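Local coordinates for MarR Like Protein, TVG0766549 (Thermoplasma volcanium, PDB 3LFK) that is of uncertain function, once reported as a mechanosensitive channel but built like the winged helix-turn-helix transcriptional regulators of the MarR family, and so may bind DNA, at residues A[21-34]-A[95-107]. Numbering follows the deposited sequence.
Sequences KPVIKGKLENNYDM and EGEFVAQAIRVRD
Val99 and Tyr32 form the apolar centre where segment 21-34 runs along helix 94-116, the helix that follows the 79-84/87-92 hairpin, the wing of the winged helix-turn-helix domain. Val99 CG1 touches Tyr32 CE1 at 3.4 Å, while its CG2 lies over one face of the Tyr32 ring, offset toward the rim, and also meets Ile24 CG1 at 3.8 Å. The opposite ring face is covered by the backbone of Lys27 and Leu28, so the ring is held between its own loop and the helix. Val99 also meets Leu42 of helix 36-47. Met34 CE packs against Val99 CG1 and, at 3.7 Å, Ile103 CD1; Leu73 and Tyr76 of helix 66-76 continue this packing. One turn along the helix from Val99, Ile103 CG1 comes to the edge of the Tyr32 ring and takes Leu28 CD1 at 3.8 Å.

Toward the start of the helix, Phe98 CG lies anti to the backbone N (chi1 178°), which presents the ring face to Pro22. Pro22 CG sits over the ring centre, 3.4 Å from the centroid and 15° off the normal, a CH-pi contact. The bent Lys21 chain runs roughly at right angles to the Phe98 side chain and touches the ring obliquely, CD 3.4 Å from CE1.

At the other end Arg106, its chain bent at chi3 (69°), directs both terminal nitrogens to Asn31 OD1. NH2 lies on a lone pair in the carbonyl plane at 2.9 Å from OD1, whereas NH1 approaches from above that plane. Asp107 OD1 receives NE and NH2 side-on in a salt bridge; together with the Asn31 bonds this should restrict guanidinium rotation. The apolar seam thus ends where Arg106 holds the Asn31 side-chain amide oxygen with two bonds and the Leu28 backbone oxygen with a weak one, its charge probably offset by second-shell Asp107.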
loop_
_atom_site.group_PDB
_atom_site.type_symbol
_atom_site.label_atom_id
_atom_site.label_comp_id
_atom_site.label_asym_id
_atom_site.label_seq_id
_atom_site.Cartn_x
_atom_site.Cartn_y
_atom_site.Cartn_z
ATOM N N LYS A 21 -8.473 -15.881 -1.274
ATOM C CA LYS A 21 -8.108 -14.515 -0.912
ATOM C C LYS A 21 -6.571 -14.516 -0.880
ATOM O O LYS A 21 -5.958 -15.577 -0.713
ATOM C CB LYS A 21 -8.665 -14.216 0.481
ATOM C CG LYS A 21 -8.704 -12.755 0.856
ATOM C CD LYS A 21 -9.683 -11.986 -0.019
ATOM C CE LYS A 21 -11.104 -12.497 0.150
ATOM N NZ LYS A 21 -12.056 -11.763 -0.731
ATOM N N PRO A 22 -5.917 -13.357 -1.060
ATOM C CA PRO A 22 -4.451 -13.417 -1.015
ATOM C C PRO A 22 -3.952 -13.714 0.394
ATOM O O PRO A 22 -4.637 -13.432 1.363
ATOM C CB PRO A 22 -4.025 -12.019 -1.481
ATOM C CG PRO A 22 -5.175 -11.168 -1.101
ATOM C CD PRO A 22 -6.374 -12.012 -1.446
ATOM N N VAL A 23 -2.785 -14.331 0.496
ATOM C CA VAL A 23 -2.202 -14.589 1.799
ATOM C C VAL A 23 -0.970 -13.707 1.802
ATOM O O VAL A 23 -0.121 -13.810 0.912
ATOM C CB VAL A 23 -1.809 -16.056 1.970
ATOM C CG1 VAL A 23 -1.167 -16.259 3.342
ATOM C CG2 VAL A 23 -3.043 -16.918 1.843
ATOM N N ILE A 24 -0.908 -12.835 2.807
ATOM C CA ILE A 24 0.161 -11.848 2.962
ATOM C C ILE A 24 0.985 -12.194 4.205
ATOM O O ILE A 24 0.419 -12.575 5.237
ATOM C CB ILE A 24 -0.468 -10.451 3.159
ATOM C CG1 ILE A 24 -1.514 -10.169 2.060
ATOM C CG2 ILE A 24 0.653 -9.363 3.151
ATOM C CD1 ILE A 24 -0.932 -10.154 0.639
ATOM N N LYS A 25 2.306 -12.066 4.107
ATOM C CA LYS A 25 3.197 -12.325 5.228
ATOM C C LYS A 25 3.003 -11.193 6.227
ATOM O O LYS A 25 2.875 -10.022 5.846
ATOM C CB LYS A 25 4.661 -12.337 4.793
ATOM C CG LYS A 25 5.079 -13.522 3.950
ATOM C CD LYS A 25 6.607 -13.636 3.969
ATOM C CE LYS A 25 7.114 -14.783 3.102
ATOM N NZ LYS A 25 6.832 -14.559 1.654
ATOM N N GLY A 26 3.012 -11.533 7.507
ATOM C CA GLY A 26 2.770 -10.504 8.508
ATOM C C GLY A 26 1.279 -10.416 8.801
ATOM O O GLY A 26 0.462 -11.150 8.224
ATOM N N LYS A 27 0.923 -9.486 9.685
ATOM C CA LYS A 27 -0.457 -9.302 10.131
ATOM C C LYS A 27 -0.916 -7.868 10.000
ATOM O O LYS A 27 -0.123 -6.946 10.217
ATOM C CB LYS A 27 -0.573 -9.684 11.616
ATOM C CG LYS A 27 -0.180 -11.134 11.923
ATOM C CD LYS A 27 -0.121 -11.394 13.430
ATOM C CE LYS A 27 0.225 -12.855 13.721
ATOM N NZ LYS A 27 0.489 -13.120 15.166
ATOM N N LEU A 28 -2.188 -7.690 9.673
ATOM C CA LEU A 28 -2.785 -6.356 9.559
ATOM C C LEU A 28 -2.551 -5.508 10.818
ATOM O O LEU A 28 -2.321 -4.296 10.722
ATOM C CB LEU A 28 -4.289 -6.490 9.321
ATOM C CG LEU A 28 -5.126 -5.222 9.306
ATOM C CD1 LEU A 28 -4.634 -4.270 8.213
ATOM C CD2 LEU A 28 -6.587 -5.614 9.057
ATOM N N GLU A 29 -2.607 -6.134 11.992
ATOM C CA GLU A 29 -2.406 -5.384 13.224
ATOM C C GLU A 29 -1.060 -4.657 13.271
ATOM O O GLU A 29 -0.934 -3.636 13.948
ATOM C CB GLU A 29 -2.548 -6.302 14.444
ATOM C CG GLU A 29 -2.225 -7.745 14.152
ATOM C CD GLU A 29 -3.473 -8.541 13.789
ATOM O OE1 GLU A 29 -4.169 -8.992 14.727
ATOM O OE2 GLU A 29 -3.768 -8.702 12.580
ATOM N N ASN A 30 -0.056 -5.157 12.559
ATOM C CA ASN A 30 1.253 -4.477 12.565
ATOM C C ASN A 30 1.579 -4.003 11.143
ATOM O O ASN A 30 2.755 -3.917 10.761
ATOM C CB ASN A 30 2.365 -5.415 13.070
ATOM C CG ASN A 30 3.610 -4.657 13.513
ATOM O OD1 ASN A 30 3.539 -3.466 13.862
ATOM N ND2 ASN A 30 4.748 -5.337 13.512
ATOM N N ASN A 31 0.530 -3.689 10.379
ATOM C CA ASN A 31 0.676 -3.200 9.012
ATOM C C ASN A 31 1.544 -4.106 8.150
ATOM O O ASN A 31 2.279 -3.624 7.295
ATOM C CB ASN A 31 1.278 -1.781 9.017
ATOM C CG ASN A 31 0.279 -0.719 9.469
ATOM O OD1 ASN A 31 -0.919 -0.835 9.217
ATOM N ND2 ASN A 31 0.785 0.336 10.105
ATOM N N TYR A 32 1.445 -5.413 8.378
ATOM C CA TYR A 32 2.209 -6.410 7.617
ATOM C C TYR A 32 3.691 -6.116 7.647
ATOM O O TYR A 32 4.382 -6.327 6.665
ATOM C CB TYR A 32 1.702 -6.465 6.163
ATOM C CG TYR A 32 0.195 -6.620 6.045
ATOM C CD1 TYR A 32 -0.628 -5.500 5.868
ATOM C CD2 TYR A 32 -0.412 -7.877 6.129
ATOM C CE1 TYR A 32 -2.004 -5.627 5.775
ATOM C CE2 TYR A 32 -1.811 -8.016 6.029
ATOM C CZ TYR A 32 -2.588 -6.881 5.849
ATOM O OH TYR A 32 -3.960 -6.965 5.703
ATOM N N ASP A 33 4.159 -5.614 8.781
ATOM C CA ASP A 33 5.563 -5.287 9.002
ATOM C C ASP A 33 6.124 -4.132 8.187
ATOM O O ASP A 33 7.337 -3.929 8.138
ATOM C CB ASP A 33 6.430 -6.538 8.826
ATOM C CG ASP A 33 6.020 -7.641 9.761
ATOM O OD1 ASP A 33 6.088 -7.404 10.985
ATOM O OD2 ASP A 33 5.627 -8.714 9.276
ATOM N N MET A 34 5.261 -3.366 7.545
ATOM C CA MET A 34 5.721 -2.205 6.805
ATOM C C MET A 34 5.996 -1.083 7.785
ATOM O O MET A 34 5.375 -1.002 8.854
ATOM C CB MET A 34 4.647 -1.727 5.821
ATOM C CG MET A 34 4.444 -2.678 4.619
ATOM S SD MET A 34 3.292 -1.958 3.444
ATOM C CE MET A 34 1.707 -2.362 4.241
ATOM N N GLU A 95 -2.585 -7.468 -4.983
ATOM C CA GLU A 95 -2.223 -7.706 -3.585
ATOM C C GLU A 95 -2.004 -6.373 -2.848
ATOM O O GLU A 95 -2.351 -6.229 -1.679
ATOM C CB GLU A 95 -0.979 -8.593 -3.497
ATOM C CG GLU A 95 -1.216 -10.043 -3.975
ATOM C CD GLU A 95 -1.592 -10.133 -5.449
ATOM O OE1 GLU A 95 -0.940 -9.466 -6.277
ATOM O OE2 GLU A 95 -2.539 -10.882 -5.796
ATOM N N GLY A 96 -1.435 -5.394 -3.542
ATOM C CA GLY A 96 -1.236 -4.094 -2.927
ATOM C C GLY A 96 -2.586 -3.426 -2.679
ATOM O O GLY A 96 -2.761 -2.766 -1.651
ATOM N N GLU A 97 -3.527 -3.584 -3.605
ATOM C CA GLU A 97 -4.867 -3.014 -3.432
ATOM C C GLU A 97 -5.524 -3.678 -2.227
ATOM O O GLU A 97 -6.128 -3.006 -1.381
ATOM C CB GLU A 97 -5.705 -3.244 -4.696
ATOM C CG GLU A 97 -5.064 -2.588 -5.909
ATOM C CD GLU A 97 -6.037 -1.852 -6.782
ATOM O OE1 GLU A 97 -7.043 -2.469 -7.198
ATOM O OE2 GLU A 97 -5.786 -0.658 -7.060
ATOM N N PHE A 98 -5.382 -4.996 -2.132
ATOM C CA PHE A 98 -5.948 -5.751 -1.014
ATOM C C PHE A 98 -5.437 -5.236 0.342
ATOM O O PHE A 98 -6.207 -4.984 1.276
ATOM C CB PHE A 98 -5.584 -7.243 -1.157
ATOM C CG PHE A 98 -6.088 -8.104 -0.031
ATOM C CD1 PHE A 98 -7.401 -8.557 -0.025
ATOM C CD2 PHE A 98 -5.264 -8.421 1.040
ATOM C CE1 PHE A 98 -7.874 -9.315 1.046
ATOM C CE2 PHE A 98 -5.729 -9.174 2.111
ATOM C CZ PHE A 98 -7.038 -9.622 2.112
ATOM N N VAL A 99 -4.117 -5.091 0.446
ATOM C CA VAL A 99 -3.513 -4.666 1.691
ATOM C C VAL A 99 -3.885 -3.224 2.001
ATOM O O VAL A 99 -4.178 -2.893 3.148
ATOM C CB VAL A 99 -1.978 -4.859 1.599
ATOM C CG1 VAL A 99 -1.285 -4.173 2.744
ATOM C CG2 VAL A 99 -1.667 -6.366 1.618
ATOM N N ALA A 100 -3.869 -2.376 0.979
ATOM C CA ALA A 100 -4.196 -0.956 1.158
ATOM C C ALA A 100 -5.633 -0.830 1.644
ATOM O O ALA A 100 -5.907 -0.053 2.553
ATOM C CB ALA A 100 -4.016 -0.202 -0.173
ATOM N N GLN A 101 -6.534 -1.602 1.054
ATOM C CA GLN A 101 -7.941 -1.536 1.465
ATOM C C GLN A 101 -8.138 -2.069 2.897
ATOM O O GLN A 101 -8.910 -1.499 3.678
ATOM C CB GLN A 101 -8.810 -2.320 0.488
ATOM C CG GLN A 101 -10.320 -1.966 0.575
ATOM C CD GLN A 101 -10.618 -0.494 0.285
ATOM O OE1 GLN A 101 -9.722 0.295 -0.024
ATOM N NE2 GLN A 101 -11.892 -0.119 0.385
ATOM N N ALA A 102 -7.435 -3.146 3.258
ATOM C CA ALA A 102 -7.550 -3.709 4.602
ATOM C C ALA A 102 -7.123 -2.690 5.644
ATOM O O ALA A 102 -7.764 -2.540 6.697
ATOM C CB ALA A 102 -6.706 -4.971 4.718
ATOM N N ILE A 103 -6.036 -1.977 5.356
ATOM C CA ILE A 103 -5.532 -0.966 6.266
ATOM C C ILE A 103 -6.506 0.213 6.322
ATOM O O ILE A 103 -6.780 0.735 7.411
ATOM C CB ILE A 103 -4.121 -0.481 5.810
ATOM C CG1 ILE A 103 -3.108 -1.618 6.036
ATOM C CG2 ILE A 103 -3.692 0.786 6.590
ATOM C CD1 ILE A 103 -1.700 -1.346 5.428
ATOM N N ARG A 104 -7.023 0.623 5.163
ATOM C CA ARG A 104 -7.969 1.751 5.123
ATOM C C ARG A 104 -9.205 1.432 5.951
ATOM O O ARG A 104 -9.677 2.270 6.712
ATOM C CB ARG A 104 -8.412 2.040 3.692
ATOM C CG ARG A 104 -7.400 2.778 2.850
ATOM C CD ARG A 104 -8.010 3.113 1.493
ATOM N NE ARG A 104 -9.098 4.088 1.608
ATOM C CZ ARG A 104 -9.943 4.398 0.628
ATOM N NH1 ARG A 104 -9.844 3.809 -0.557
ATOM N NH2 ARG A 104 -10.882 5.316 0.826
ATOM N N VAL A 105 -9.732 0.228 5.780
ATOM C CA VAL A 105 -10.924 -0.170 6.540
ATOM C C VAL A 105 -10.638 -0.237 8.033
ATOM O O VAL A 105 -11.439 0.257 8.848
ATOM C CB VAL A 105 -11.465 -1.507 6.034
ATOM C CG1 VAL A 105 -12.535 -2.037 6.980
ATOM C CG2 VAL A 105 -12.029 -1.312 4.627
ATOM N N ARG A 106 -9.505 -0.817 8.419
ATOM C CA ARG A 106 -9.168 -0.879 9.847
ATOM C C ARG A 106 -9.095 0.545 10.405
ATOM O O ARG A 106 -9.627 0.845 11.488
ATOM C CB ARG A 106 -7.815 -1.572 10.052
ATOM C CG ARG A 106 -7.321 -1.602 11.498
ATOM C CD ARG A 106 -5.819 -1.796 11.511
ATOM N NE ARG A 106 -5.146 -0.611 10.989
ATOM C CZ ARG A 106 -3.894 -0.596 10.537
ATOM N NH1 ARG A 106 -3.171 -1.703 10.532
ATOM N NH2 ARG A 106 -3.364 0.533 10.104
ATOM N N ASP A 107 -8.425 1.429 9.672
ATOM C CA ASP A 107 -8.281 2.809 10.121
ATOM C C ASP A 107 -9.630 3.515 10.257
ATOM O O ASP A 107 -9.858 4.247 11.223
ATOM C CB ASP A 107 -7.389 3.597 9.151
ATOM C CG ASP A 107 -5.930 3.183 9.229
ATOM O OD1 ASP A 107 -5.557 2.412 10.140
ATOM O OD2 ASP A 107 -5.151 3.659 8.370
#